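Local structure of glucose-6-phosphate isomerase (1ZZG) at residues A[151-161]-A[169-180]. The protein probably catalyses the reversible isomerisation of glucose 6-phosphate to fructose 6-phosphate, a step shared by glycolysis and gluconeogenesis. Sequence-based numbering, arbitrary orientation.
Sequences WRRHLVVTTDP and FAEREGLKAFAI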
loop_
_atom_site.group_PDB
_atom_site.type_symbol
_atom_site.label_atom_id
_atom_site.label_comp_id
_atom_site.label_asym_id
_atom_site.label_seq_id
_atom_site.Cartn_x
_atom_site.Cartn_y
_atom_site.Cartn_z
ATOM N N TRP A 151 -12.108 27.878 17.763
ATOM C CA TRP A 151 -11.132 27.031 17.084
ATOM C C TRP A 151 -10.427 26.050 18.018
ATOM O O TRP A 151 -10.216 24.891 17.663
ATOM C CB TRP A 151 -10.081 27.874 16.342
ATOM C CG TRP A 151 -9.089 28.607 17.213
ATOM C CD1 TRP A 151 -9.212 29.875 17.710
ATOM C CD2 TRP A 151 -7.810 28.124 17.657
ATOM N NE1 TRP A 151 -8.091 30.214 18.427
ATOM C CE2 TRP A 151 -7.212 29.161 18.413
ATOM C CE3 TRP A 151 -7.109 26.919 17.488
ATOM C CZ2 TRP A 151 -5.942 29.031 19.005
ATOM C CZ3 TRP A 151 -5.846 26.787 18.076
ATOM C CH2 TRP A 151 -5.277 27.840 18.825
ATOM N N ARG A 152 -10.071 26.508 19.213
ATOM C CA ARG A 152 -9.371 25.654 20.169
ATOM C C ARG A 152 -10.039 24.314 20.436
ATOM O O ARG A 152 -9.353 23.317 20.665
ATOM C CB ARG A 152 -9.168 26.392 21.491
ATOM C CG ARG A 152 -8.293 27.620 21.349
ATOM C CD ARG A 152 -7.917 28.235 22.687
ATOM N NE ARG A 152 -7.037 29.380 22.481
ATOM C CZ ARG A 152 -7.449 30.566 22.044
ATOM N NH1 ARG A 152 -8.734 30.771 21.779
ATOM N NH2 ARG A 152 -6.570 31.537 21.838
ATOM N N ARG A 153 -11.368 24.278 20.406
ATOM C CA ARG A 153 -12.076 23.034 20.667
ATOM C C ARG A 153 -11.911 22.045 19.519
ATOM O O ARG A 153 -12.112 20.845 19.701
ATOM C CB ARG A 153 -13.569 23.296 20.892
ATOM C CG ARG A 153 -14.316 22.093 21.461
ATOM C CD ARG A 153 -15.823 22.320 21.559
ATOM N NE ARG A 153 -16.501 21.150 22.119
ATOM C CZ ARG A 153 -17.822 20.983 22.152
ATOM N NH1 ARG A 153 -18.630 21.909 21.655
ATOM N NH2 ARG A 153 -18.337 19.881 22.678
ATOM N N HIS A 154 -11.544 22.552 18.343
ATOM C CA HIS A 154 -11.384 21.707 17.163
ATOM C C HIS A 154 -9.960 21.192 16.932
ATOM O O HIS A 154 -9.687 20.546 15.919
ATOM C CB HIS A 154 -11.878 22.462 15.922
ATOM C CG HIS A 154 -13.352 22.728 15.926
ATOM N ND1 HIS A 154 -14.228 22.086 15.077
ATOM C CD2 HIS A 154 -14.110 23.542 16.700
ATOM C CE1 HIS A 154 -15.460 22.492 15.327
ATOM N NE2 HIS A 154 -15.417 23.375 16.309
ATOM N N LEU A 155 -9.056 21.483 17.863
ATOM C CA LEU A 155 -7.672 21.029 17.754
ATOM C C LEU A 155 -7.242 20.303 19.025
ATOM O O LEU A 155 -7.261 20.871 20.120
ATOM C CB LEU A 155 -6.728 22.209 17.500
ATOM C CG LEU A 155 -5.236 21.854 17.446
ATOM C CD1 LEU A 155 -4.975 20.891 16.298
ATOM C CD2 LEU A 155 -4.408 23.121 17.272
ATOM N N VAL A 156 -6.870 19.037 18.872
ATOM C CA VAL A 156 -6.420 18.221 19.988
ATOM C C VAL A 156 -5.016 17.719 19.654
ATOM O O VAL A 156 -4.739 17.335 18.516
ATOM C CB VAL A 156 -7.388 17.035 20.234
ATOM C CG1 VAL A 156 -7.564 16.225 18.964
ATOM C CG2 VAL A 156 -6.872 16.167 21.371
ATOM N N VAL A 157 -4.132 17.725 20.645
ATOM C CA VAL A 157 -2.748 17.309 20.432
ATOM C C VAL A 157 -2.357 16.015 21.148
ATOM O O VAL A 157 -2.778 15.763 22.274
ATOM C CB VAL A 157 -1.782 18.437 20.880
ATOM C CG1 VAL A 157 -0.339 18.030 20.664
ATOM C CG2 VAL A 157 -2.086 19.706 20.107
ATOM N N THR A 158 -1.550 15.199 20.474
ATOM C CA THR A 158 -1.056 13.943 21.035
ATOM C C THR A 158 0.459 14.015 20.874
ATOM O O THR A 158 0.972 13.950 19.756
ATOM C CB THR A 158 -1.610 12.729 20.259
ATOM O OG1 THR A 158 -3.039 12.700 20.378
ATOM C CG2 THR A 158 -1.022 11.435 20.800
ATOM N N THR A 159 1.174 14.156 21.989
ATOM C CA THR A 159 2.627 14.293 21.945
ATOM C C THR A 159 3.267 13.940 23.295
ATOM O O THR A 159 2.566 13.609 24.252
ATOM C CB THR A 159 2.995 15.755 21.565
ATOM O OG1 THR A 159 4.392 15.855 21.267
ATOM C CG2 THR A 159 2.658 16.702 22.710
ATOM N N ASP A 160 4.592 14.011 23.369
ATOM C CA ASP A 160 5.298 13.713 24.619
ATOM C C ASP A 160 4.652 14.522 25.746
ATOM O O ASP A 160 4.207 15.648 25.536
ATOM C CB ASP A 160 6.774 14.102 24.511
ATOM C CG ASP A 160 7.578 13.681 25.729
ATOM O OD1 ASP A 160 8.097 12.545 25.731
ATOM O OD2 ASP A 160 7.676 14.481 26.690
ATOM N N PRO A 161 4.600 13.961 26.962
ATOM C CA PRO A 161 3.987 14.708 28.064
ATOM C C PRO A 161 4.718 15.982 28.493
ATOM O O PRO A 161 4.101 16.891 29.055
ATOM C CB PRO A 161 3.926 13.671 29.183
ATOM C CG PRO A 161 5.147 12.827 28.920
ATOM C CD PRO A 161 5.103 12.652 27.419
ATOM N N PHE A 169 2.959 24.297 22.762
ATOM C CA PHE A 169 1.874 24.964 22.045
ATOM C C PHE A 169 0.508 24.634 22.640
ATOM O O PHE A 169 -0.361 25.501 22.753
ATOM C CB PHE A 169 1.882 24.551 20.570
ATOM C CG PHE A 169 0.851 25.263 19.742
ATOM C CD1 PHE A 169 0.955 26.632 19.510
ATOM C CD2 PHE A 169 -0.230 24.572 19.204
ATOM C CE1 PHE A 169 -0.004 27.304 18.752
ATOM C CE2 PHE A 169 -1.198 25.233 18.444
ATOM C CZ PHE A 169 -1.082 26.603 18.220
ATOM N N ALA A 170 0.319 23.373 23.008
ATOM C CA ALA A 170 -0.939 22.933 23.588
ATOM C C ALA A 170 -1.173 23.606 24.940
ATOM O O ALA A 170 -2.292 24.017 25.251
ATOM C CB ALA A 170 -0.943 21.411 23.743
ATOM N N GLU A 171 -0.115 23.725 25.738
ATOM C CA GLU A 171 -0.234 24.349 27.054
ATOM C C GLU A 171 -0.450 25.858 26.941
ATOM O O GLU A 171 -1.205 26.442 27.718
ATOM C CB GLU A 171 1.010 24.043 27.897
ATOM C CG GLU A 171 1.227 22.554 28.109
ATOM C CD GLU A 171 2.405 22.236 29.015
ATOM O OE1 GLU A 171 3.494 22.814 28.816
ATOM O OE2 GLU A 171 2.240 21.392 29.921
ATOM N N ARG A 172 0.210 26.479 25.968
ATOM C CA ARG A 172 0.076 27.914 25.736
ATOM C C ARG A 172 -1.346 28.275 25.305
ATOM O O ARG A 172 -1.921 29.251 25.781
ATOM C CB ARG A 172 1.054 28.363 24.648
ATOM C CG ARG A 172 0.807 29.773 24.130
ATOM C CD ARG A 172 1.482 29.994 22.781
ATOM N NE ARG A 172 1.230 31.325 22.229
ATOM C CZ ARG A 172 1.666 32.461 22.769
ATOM N NH1 ARG A 172 2.380 32.440 23.887
ATOM N NH2 ARG A 172 1.400 33.621 22.181
ATOM N N GLU A 173 -1.906 27.477 24.404
ATOM C CA GLU A 173 -3.243 27.720 23.877
ATOM C C GLU A 173 -4.391 27.072 24.645
ATOM O O GLU A 173 -5.560 27.309 24.330
ATOM C CB GLU A 173 -3.306 27.271 22.418
ATOM C CG GLU A 173 -2.413 28.062 21.477
ATOM C CD GLU A 173 -2.810 29.529 21.381
ATOM O OE1 GLU A 173 -3.924 29.885 21.822
ATOM O OE2 GLU A 173 -2.004 30.326 20.853
ATOM N N GLY A 174 -4.072 26.258 25.645
ATOM C CA GLY A 174 -5.121 25.610 26.412
ATOM C C GLY A 174 -5.860 24.573 25.587
ATOM O O GLY A 174 -7.095 24.485 25.624
ATOM N N LEU A 175 -5.098 23.783 24.839
ATOM C CA LEU A 175 -5.667 22.746 23.990
ATOM C C LEU A 175 -5.700 21.411 24.711
ATOM O O LEU A 175 -4.858 21.138 25.568
ATOM C CB LEU A 175 -4.831 22.591 22.718
ATOM C CG LEU A 175 -4.556 23.874 21.933
ATOM C CD1 LEU A 175 -3.663 23.561 20.747
ATOM C CD2 LEU A 175 -5.872 24.495 21.481
ATOM N N LYS A 176 -6.675 20.577 24.370
ATOM C CA LYS A 176 -6.748 19.257 24.976
ATOM C C LYS A 176 -5.514 18.539 24.452
ATOM O O LYS A 176 -5.138 18.698 23.287
ATOM C CB LYS A 176 -7.994 18.505 24.519
ATOM C CG LYS A 176 -8.166 17.148 25.189
ATOM C CD LYS A 176 -8.444 17.309 26.679
ATOM C CE LYS A 176 -8.705 15.969 27.354
ATOM N NZ LYS A 176 -7.499 15.105 27.311
ATOM N N ALA A 177 -4.871 17.758 25.304
ATOM C CA ALA A 177 -3.680 17.048 24.872
ATOM C C ALA A 177 -3.584 15.676 25.512
ATOM O O ALA A 177 -3.933 15.485 26.679
ATOM C CB ALA A 177 -2.438 17.871 25.194
ATOM N N PHE A 178 -3.129 14.720 24.718
ATOM C CA PHE A 178 -2.956 13.358 25.177
ATOM C C PHE A 178 -1.468 13.081 25.105
ATOM O O PHE A 178 -0.753 13.705 24.323
ATOM C CB PHE A 178 -3.749 12.402 24.288
ATOM C CG PHE A 178 -5.226 12.421 24.558
ATOM C CD1 PHE A 178 -5.754 11.736 25.648
ATOM C CD2 PHE A 178 -6.088 13.124 23.724
ATOM C CE1 PHE A 178 -7.120 11.746 25.903
ATOM C CE2 PHE A 178 -7.457 13.143 23.966
ATOM C CZ PHE A 178 -7.976 12.452 25.057
ATOM N N ALA A 179 -1.006 12.137 25.915
ATOM C CA ALA A 179 0.409 11.837 25.975
ATOM C C ALA A 179 0.899 10.544 25.349
ATOM O O ALA A 179 0.264 9.496 25.453
ATOM C CB ALA A 179 0.866 11.882 27.433
ATOM N N ILE A 180 2.041 10.645 24.682
ATOM C CA ILE A 180 2.704 9.480 24.130
ATOM C C ILE A 180 3.774 9.297 25.206
ATOM O O ILE A 180 4.617 10.179 25.409
ATOM C CB ILE A 180 3.390 9.766 22.784
ATOM C CG1 ILE A 180 2.338 10.043 21.710
ATOM C CG2 ILE A 180 4.259 8.568 22.382
ATOM C CD1 ILE A 180 2.934 10.432 20.357
HETATM O O HOH W 1 -8.604 21.218 22.472
HETATM O O HOH W 2 6.945 10.741 24.076
HETATM O O HOH W 3 4.448 19.939 30.597
#
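Leu155 meets Leu175, just past the end of helix 165-173, with CD2 of Leu155 3.6 Å from CD1 of Leu175. The same Leu155 methyl reaches the edge of the Phe169 ring, a direction that Leu155 takes with CG anti to the backbone N (chi1 177°). Beside it, CG2 of Val157 touches Leu175 CD1 and Ala170 CB, and Leu136 and Leu140 of helix 130-147 help close this apolar layer. The two strands run parallel, paired by Val157 N to Lys176 O, Phe178 N to Val157 O (2.7 Å) and Thr159 N to Phe178 O; Ile180 N, just past the strand, adds a bond to Thr159 O. Strand 155-159, helix 165-173 and strand 176-179 form a beta-alpha-beta unit at one margin of the five-stranded parallel sheet of this SIS-type domain. On the reverse face, CG2 of Val156 lies 3.9 Å from CD2 of Phe178, at the edge of its ring. At Lys176 a water bridges Leu155 O and Lys176 N, which stand 4.3 Å apart. Toward solvent, Arg152 grips Glu173 side-on, NE and NH2 both donating to OE1 (3.2 and 3.1 Å) through bent bonds, while Arg152 CG lies over the centre of the Trp151 ring. Replacing Arg152 with an alanine would probably leave Glu173 OE1 without these two donors, the long salt bridge from Arg172 to OE2 remaining, and strip part of the cover from that indole face.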